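Local atomic coordinates of RmpD (Hexulose-6-phosphate synthase) (Streptococcus mutans, PDB entry 3EXR), a protein that adopts the TIM-barrel fold of the HUMPS family and is probably an enzyme, found here as an assembly of two identical chains. Residues G72-A75 / K76-V80; S91-I94 / P95-K98; Q126-Q129 / W130-G134; K213-I216 / K217-W220. One frame throughout, in Å; residues are numbered along the deposited sequence.

Contact 1 of 4, residues G72-A75 / K76-V80; sequences GTVA and KNNAV
The flat amide of N78 takes V74 O close to its own plane, while the amide of N77 turns one face to T73 O, which sits 3.2 Å from N77 CG. Both pairs are i to i+4 neighbours on helix 71-79, the crossover helix of the beta-alpha-beta unit between strands 60-67 and 85-89 of this TIM barrel. N78 reaches back one turn: with CG anti to the carbonyl carbon (chi1 -72°), ND2 donates to V74 O at 2.9 Å and 157°, a fairly straight bond. The helical N78 N gives V74 O a second bond at 3.1 Å, and the two donors arrive from opposite faces of the carbonyl plane. One residue thus grips a single oxygen twice, holding its buried amide against V74, whose CG1 lies 3.8 Å from ND2. N78 and V74 run side by side toward strand 60-67, touching T65. N77 serves the other subunit: its ND2 lies 3.7 Å from T73 CG2, but its hydrogen bond goes to OG of S15 in the second subunit, so this flank of the helix belongs to the dimer interface. A75 and A79 instead face helix 94-107. Between these two alanines, A75 O accepts A79 N at 2.8 Å, and A79 CB stands 3.2 Å from the same oxygen.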
# COMPACT_ATOMS: atom_id res chain seq x y z
N GLY A 72 9.61 5.86 7.76
CA GLY A 72 9.81 6.11 9.18
C GLY A 72 8.51 6.37 9.92
O GLY A 72 8.31 5.88 11.03
N THR A 73 7.63 7.15 9.30
CA THR A 73 6.36 7.52 9.91
C THR A 73 5.41 6.34 9.99
O THR A 73 4.85 6.09 11.05
CB THR A 73 5.71 8.70 9.11
OG1 THR A 73 6.57 9.84 9.16
CG2 THR A 73 4.35 9.11 9.70
N VAL A 74 5.25 5.60 8.91
CA VAL A 74 4.29 4.49 8.89
C VAL A 74 4.78 3.36 9.85
O VAL A 74 3.98 2.78 10.61
CB VAL A 74 4.05 3.99 7.43
CG1 VAL A 74 3.14 2.71 7.40
CG2 VAL A 74 3.51 5.12 6.51
N ALA A 75 6.09 3.10 9.85
CA ALA A 75 6.68 2.11 10.77
C ALA A 75 6.50 2.52 12.21
O ALA A 75 6.04 1.74 13.03
CB ALA A 75 8.15 1.88 10.46
N LYS A 76 6.86 3.77 12.54
CA LYS A 76 6.61 4.28 13.90
C LYS A 76 5.15 4.20 14.29
O LYS A 76 4.82 3.76 15.40
CB LYS A 76 7.13 5.71 14.10
CG LYS A 76 7.00 6.20 15.54
CD LYS A 76 7.32 7.67 15.69
CE LYS A 76 7.63 8.02 17.15
NZ LYS A 76 7.95 9.49 17.26
N ASN A 77 4.25 4.61 13.40
CA ASN A 77 2.83 4.56 13.71
C ASN A 77 2.31 3.19 14.07
O ASN A 77 1.47 3.08 14.96
CB ASN A 77 1.97 5.11 12.57
CG ASN A 77 2.06 6.65 12.43
OD1 ASN A 77 2.55 7.34 13.34
ND2 ASN A 77 1.57 7.17 11.30
N ASN A 78 2.80 2.15 13.39
CA ASN A 78 2.36 0.79 13.68
C ASN A 78 3.15 0.13 14.79
O ASN A 78 2.59 -0.69 15.49
CB ASN A 78 2.36 -0.06 12.42
CG ASN A 78 1.24 0.33 11.49
OD1 ASN A 78 0.11 -0.11 11.66
ND2 ASN A 78 1.54 1.20 10.54
N ALA A 79 4.42 0.50 14.97
CA ALA A 79 5.24 -0.03 16.07
C ALA A 79 4.72 0.46 17.42
O ALA A 79 4.70 -0.29 18.40
CB ALA A 79 6.69 0.39 15.91
N VAL A 80 4.27 1.72 17.50
CA VAL A 80 3.73 2.20 18.77
C VAL A 80 2.42 1.50 19.14
O VAL A 80 2.07 1.44 20.31
CB VAL A 80 3.56 3.73 18.81
CG1 VAL A 80 4.90 4.43 18.60
CG2 VAL A 80 2.53 4.21 17.82

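Contact 2 of 4, residues S91-I94 / P95-K98; sequences SATI and PTMK
A92 CB overlaps two side chains of the first helical turn, T96 CG2 at 4.0 Å and M97 CG at 4.1 Å, so the end of the loop is laid against the start of helix 94-107. T93 holds the N-cap position. Its OG1 lies between the backbone N and the carbonyl carbon (chi1 66°), which turns the hydroxyl inward to 3.2 Å from T96 N and 3.1 Å from T96 OG1; the two threonine side chains cross at about a right angle. A water ties the same ends together, accepting from T93 N and bonding T96 OG1 at 2.7 Å. The helical pattern starts here: M97 N donates to T93 O at 2.9 Å in the carbonyl plane, and K98 N donates to I94 O. P95 has no N-H to give, which costs little in a first turn, where amides lack a preceding turn to bond to. K98 leans across I94, its NZ 4.1 Å from I94 CG2. Within the barrel, the helix follows strand 85-89 and packs beside helix 124-132: I94 and M97 rest on W130, K98 on A133 just beyond that helix, and T96 turns to D69 in the loop after strand 60-67.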
# COMPACT_ATOMS: atom_id res chain seq x y z
N SER A 91 8.30 -1.90 -4.39
CA SER A 91 8.44 -0.60 -5.09
C SER A 91 9.10 0.47 -4.23
O SER A 91 9.61 1.46 -4.75
CB SER A 91 7.05 -0.05 -5.48
OG SER A 91 6.32 -0.94 -6.28
N ALA A 92 8.96 0.36 -2.92
CA ALA A 92 9.56 1.31 -2.01
C ALA A 92 11.07 1.40 -2.24
O ALA A 92 11.74 0.39 -2.47
CB ALA A 92 9.28 0.92 -0.57
N THR A 93 11.61 2.60 -2.19
CA THR A 93 13.05 2.77 -2.37
C THR A 93 13.82 2.26 -1.16
O THR A 93 13.26 2.04 -0.09
CB THR A 93 13.38 4.24 -2.56
OG1 THR A 93 13.08 4.93 -1.34
CG2 THR A 93 12.56 4.83 -3.71
N ILE A 94 15.13 2.09 -1.35
CA ILE A 94 16.02 1.67 -0.28
C ILE A 94 16.00 2.69 0.88
O ILE A 94 15.87 2.28 2.02
CB ILE A 94 17.47 1.39 -0.83
CG1 ILE A 94 17.47 0.12 -1.69
CG2 ILE A 94 18.47 1.28 0.32
CD1 ILE A 94 17.09 -1.13 -0.95
N PRO A 95 16.10 4.01 0.62
CA PRO A 95 15.94 4.94 1.76
C PRO A 95 14.63 4.79 2.54
O PRO A 95 14.64 4.82 3.78
CB PRO A 95 16.08 6.32 1.10
CG PRO A 95 16.92 6.05 -0.12
CD PRO A 95 16.45 4.73 -0.62
N THR A 96 13.52 4.60 1.84
CA THR A 96 12.23 4.38 2.50
C THR A 96 12.27 3.09 3.36
O THR A 96 11.82 3.08 4.53
CB THR A 96 11.13 4.28 1.46
OG1 THR A 96 10.92 5.55 0.85
CG2 THR A 96 9.81 3.82 2.09
N MET A 97 12.78 2.00 2.79
CA MET A 97 12.87 0.73 3.54
C MET A 97 13.81 0.84 4.75
O MET A 97 13.49 0.35 5.83
CB MET A 97 13.31 -0.43 2.66
CG MET A 97 12.30 -0.83 1.59
SD MET A 97 12.90 -2.29 0.77
CE MET A 97 11.58 -2.64 -0.42
N LYS A 98 14.95 1.51 4.58
CA LYS A 98 15.86 1.72 5.72
C LYS A 98 15.21 2.57 6.80
O LYS A 98 15.35 2.29 7.99
CB LYS A 98 17.16 2.39 5.28
CG LYS A 98 18.19 1.48 4.70
CD LYS A 98 19.53 2.25 4.55
CE LYS A 98 20.61 1.37 3.87
NZ LYS A 98 21.51 2.15 2.92
O HOH W 1 9.87 5.16 -1.59

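Contact 3 of 4, residues Q126-Q129 / W130-G134; sequences QAQQ and WLDAG
W130 folds back under the preceding turn of helix 124-132, and one face of its indole is covered by backbone: A127 CA stands 3.7 Å from the centre of the six-membered ring in a CH-pi contact, 26° off the ring normal, with Q126 O over the five-membered ring on the same face. A chi1 of -50° swings the indole back along the helix and under the Q126-A127 peptide, whose oxygen, Q126 O, also accepts from W130 N at 3.0 Å. A127 CB adds a touch on W130 CZ3 at 3.8 Å. This is the tight, buried flank, where the helix of a barrel beta-alpha-beta unit meets helix 94-107. The other flank is exposed and much looser. There Q128, bent at chi2, sends NE2 to D132 OD1 at 3.1 Å; the oxygen lies in the amide plane, but the donor comes from above the carboxylate, and the two planes stand 45° apart. The helix then closes in a Schellman motif at G134, whose N returns to L131 O at 2.9 Å. A carboxylate in the last turn would probably be disfavoured by the carbonyl-rich helix end, so the amide N-H of Q128 may ease its charge, while the buried flank relies on apolar and CH-pi contacts with the indole beside the ordinary helical bonds.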
# COMPACT_ATOMS: atom_id res chain seq x y z
N GLN A 126 17.62 -6.17 -7.14
CA GLN A 126 16.86 -5.43 -6.12
C GLN A 126 16.86 -6.19 -4.80
O GLN A 126 17.11 -5.61 -3.73
CB GLN A 126 15.43 -5.17 -6.59
CG GLN A 126 15.30 -4.24 -7.79
CD GLN A 126 13.86 -4.15 -8.32
OE1 GLN A 126 13.08 -5.08 -8.18
NE2 GLN A 126 13.52 -3.02 -8.93
N ALA A 127 16.59 -7.50 -4.85
CA ALA A 127 16.56 -8.30 -3.63
C ALA A 127 17.87 -8.20 -2.86
O ALA A 127 17.87 -8.10 -1.64
CB ALA A 127 16.21 -9.76 -3.95
N GLN A 128 19.01 -8.17 -3.57
CA GLN A 128 20.29 -8.05 -2.86
C GLN A 128 20.40 -6.67 -2.19
O GLN A 128 20.98 -6.53 -1.13
CB GLN A 128 21.47 -8.34 -3.80
CG GLN A 128 22.83 -8.36 -3.12
CD GLN A 128 22.96 -9.49 -2.12
OE1 GLN A 128 22.73 -10.66 -2.46
NE2 GLN A 128 23.28 -9.17 -0.87
N GLN A 129 19.83 -5.64 -2.82
CA GLN A 129 19.81 -4.31 -2.21
C GLN A 129 19.01 -4.31 -0.90
O GLN A 129 19.42 -3.68 0.07
CB GLN A 129 19.26 -3.28 -3.18
CG GLN A 129 20.14 -3.02 -4.38
CD GLN A 129 19.55 -1.90 -5.17
OE1 GLN A 129 19.58 -0.75 -4.72
NE2 GLN A 129 18.94 -2.22 -6.30
N TRP A 130 17.91 -5.07 -0.85
CA TRP A 130 17.14 -5.15 0.38
C TRP A 130 18.01 -5.78 1.48
O TRP A 130 18.09 -5.25 2.58
CB TRP A 130 15.81 -5.94 0.21
CG TRP A 130 14.97 -5.48 -0.95
CD1 TRP A 130 14.86 -4.21 -1.44
CD2 TRP A 130 14.14 -6.30 -1.78
NE1 TRP A 130 14.02 -4.19 -2.52
CE2 TRP A 130 13.58 -5.47 -2.77
CE3 TRP A 130 13.85 -7.68 -1.81
CZ2 TRP A 130 12.71 -5.95 -3.75
CZ3 TRP A 130 13.00 -8.15 -2.80
CH2 TRP A 130 12.45 -7.29 -3.76
N LEU A 131 18.68 -6.89 1.16
CA LEU A 131 19.54 -7.57 2.14
C LEU A 131 20.63 -6.62 2.66
O LEU A 131 20.88 -6.55 3.86
CB LEU A 131 20.20 -8.81 1.51
CG LEU A 131 19.27 -9.98 1.19
CD1 LEU A 131 19.99 -11.00 0.32
CD2 LEU A 131 18.71 -10.69 2.42
N ASP A 132 21.23 -5.89 1.73
CA ASP A 132 22.33 -4.96 2.08
C ASP A 132 21.83 -3.86 2.98
O ASP A 132 22.61 -3.32 3.78
CB ASP A 132 22.94 -4.34 0.83
CG ASP A 132 23.71 -5.33 -0.01
OD1 ASP A 132 24.01 -6.45 0.46
OD2 ASP A 132 24.02 -5.00 -1.18
N ALA A 133 20.54 -3.53 2.84
CA ALA A 133 19.87 -2.51 3.67
C ALA A 133 19.38 -3.07 5.01
O ALA A 133 18.75 -2.34 5.78
CB ALA A 133 18.71 -1.85 2.89
N GLY A 134 19.68 -4.35 5.28
CA GLY A 134 19.36 -5.04 6.53
C GLY A 134 17.97 -5.65 6.60
O GLY A 134 17.48 -5.97 7.65

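Contact 4 of 4, residues K213-I216 / K217-W220; sequences KDEI and KRIW
Four successive i to i+4 backbone bonds, from K217 N to K213 O through W220 N to I216 O, all 2.9 to 3.0 Å long, keep the last two turns of helix 205-220 regular almost to the chain end. It is the C-terminal helix on the outside of the TIM barrel, following strand 192-195 and the short helix 197-200. Toward the surface, E215, partly covered by V179 and L182, and the exposed R218 form a bidentate salt bridge. The guanidinium grips side-on: R218 NE donates to E215 OE1 at 3.0 Å and R218 NH2 to E215 OE2, also at 3.0 Å. Both oxygens lie near the guanidinium plane, yet both nitrogens come from above the carboxylate, the two groups being turned 46° against each other. Bends in both chains allow this, E215 at chi2 (72°) and R218 at chi3 (67°), so that the charged ends run side by side along the helix surface. I219 crosses the glutamate obliquely, its CD1 3.6 Å from E215 OE2, giving the carboxylate an apolar neighbour. R218 also touches a crystal neighbour, so the lattice may influence its pose. The inner side is apolar where I216 and W220 cross, with I216 CG2 4.1 Å from W220 CE3, and both side chains pack on P6. K213 likewise turns inward, its NZ bonded to P6 O and in a salt bridge with D32. The indole NE1 of W220 is bonded to V188 O, while I216 O lies at the ring's edge, in its plane, 3.4 Å from W220 CE3.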
# COMPACT_ATOMS: atom_id res chain seq x y z
N LYS A 213 -0.74 -26.83 11.45
CA LYS A 213 0.51 -26.80 12.20
C LYS A 213 1.03 -28.24 12.48
O LYS A 213 2.26 -28.47 12.47
CB LYS A 213 0.34 -25.96 13.48
CG LYS A 213 1.59 -25.76 14.29
CD LYS A 213 2.44 -24.62 13.74
CE LYS A 213 3.86 -24.71 14.24
NZ LYS A 213 4.75 -23.71 13.59
N ASP A 214 0.11 -29.20 12.69
CA ASP A 214 0.47 -30.61 12.88
C ASP A 214 1.25 -31.13 11.64
O ASP A 214 2.23 -31.87 11.76
CB ASP A 214 -0.77 -31.50 13.09
CG ASP A 214 -1.40 -31.37 14.46
OD1 ASP A 214 -0.78 -30.86 15.41
OD2 ASP A 214 -2.56 -31.83 14.63
N GLU A 215 0.79 -30.75 10.46
CA GLU A 215 1.40 -31.19 9.22
C GLU A 215 2.75 -30.51 8.97
O GLU A 215 3.69 -31.14 8.48
CB GLU A 215 0.44 -30.98 8.04
CG GLU A 215 0.99 -31.38 6.69
CD GLU A 215 1.12 -32.90 6.51
OE1 GLU A 215 0.93 -33.66 7.50
OE2 GLU A 215 1.41 -33.33 5.37
N ILE A 216 2.85 -29.22 9.31
CA ILE A 216 4.15 -28.55 9.33
C ILE A 216 5.11 -29.35 10.23
O ILE A 216 6.22 -29.63 9.83
CB ILE A 216 4.03 -27.10 9.84
CG1 ILE A 216 3.31 -26.22 8.82
CG2 ILE A 216 5.41 -26.54 10.17
CD1 ILE A 216 2.98 -24.79 9.36
N LYS A 217 4.66 -29.72 11.43
CA LYS A 217 5.48 -30.53 12.35
C LYS A 217 5.86 -31.89 11.76
O LYS A 217 6.99 -32.36 11.95
CB LYS A 217 4.74 -30.74 13.68
CG LYS A 217 5.60 -31.32 14.80
CD LYS A 217 4.95 -31.02 16.15
CE LYS A 217 5.46 -31.92 17.26
NZ LYS A 217 4.82 -31.53 18.56
N ARG A 218 4.93 -32.54 11.06
CA ARG A 218 5.28 -33.85 10.45
C ARG A 218 6.39 -33.72 9.40
O ARG A 218 7.33 -34.54 9.35
CB ARG A 218 4.05 -34.48 9.81
CG ARG A 218 4.24 -35.94 9.33
CD ARG A 218 3.09 -36.44 8.48
NE ARG A 218 2.97 -35.79 7.18
CZ ARG A 218 3.75 -36.02 6.12
NH1 ARG A 218 4.77 -36.90 6.19
NH2 ARG A 218 3.52 -35.39 4.97
N ILE A 219 6.28 -32.71 8.54
CA ILE A 219 7.18 -32.56 7.40
C ILE A 219 8.53 -31.98 7.81
O ILE A 219 9.56 -32.48 7.39
CB ILE A 219 6.55 -31.69 6.30
CG1 ILE A 219 5.29 -32.38 5.75
CG2 ILE A 219 7.56 -31.38 5.20
CD1 ILE A 219 4.41 -31.45 4.90
N TRP A 220 8.53 -30.94 8.63
CA TRP A 220 9.75 -30.24 9.00
C TRP A 220 10.30 -30.58 10.38
O TRP A 220 11.41 -30.16 10.70
CB TRP A 220 9.55 -28.70 8.89
CG TRP A 220 9.49 -28.18 7.47
CD1 TRP A 220 10.55 -27.72 6.72
CD2 TRP A 220 8.34 -28.07 6.64
NE1 TRP A 220 10.11 -27.34 5.47
CE2 TRP A 220 8.76 -27.57 5.39
CE3 TRP A 220 6.98 -28.35 6.82
CZ2 TRP A 220 7.87 -27.31 4.35
CZ3 TRP A 220 6.10 -28.09 5.77
CH2 TRP A 220 6.56 -27.62 4.55

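Contacts 1, 2 and 3 follow one another round one side of the barrel, while contact 4 lies across the chain's centre from contacts 1 and 2. Contacts 2 and 3 touch, I94 CD1 coming within 3.6 Å of Q129 O, and so join helices 94-107 and 124-132. Contact 1 is not in touch with either, although its helix also leans on 94-107. The first three are partly buried; contact 1 bonds to the second subunit through N77, and contact 3 only weakly through Q126. Contact 4 is a surface contact that no other chain of the assembly reaches. Their chemistry differs accordingly: amide-to-carbonyl bonding, a helix cap with water, indole packing, and an ion pair near the surface.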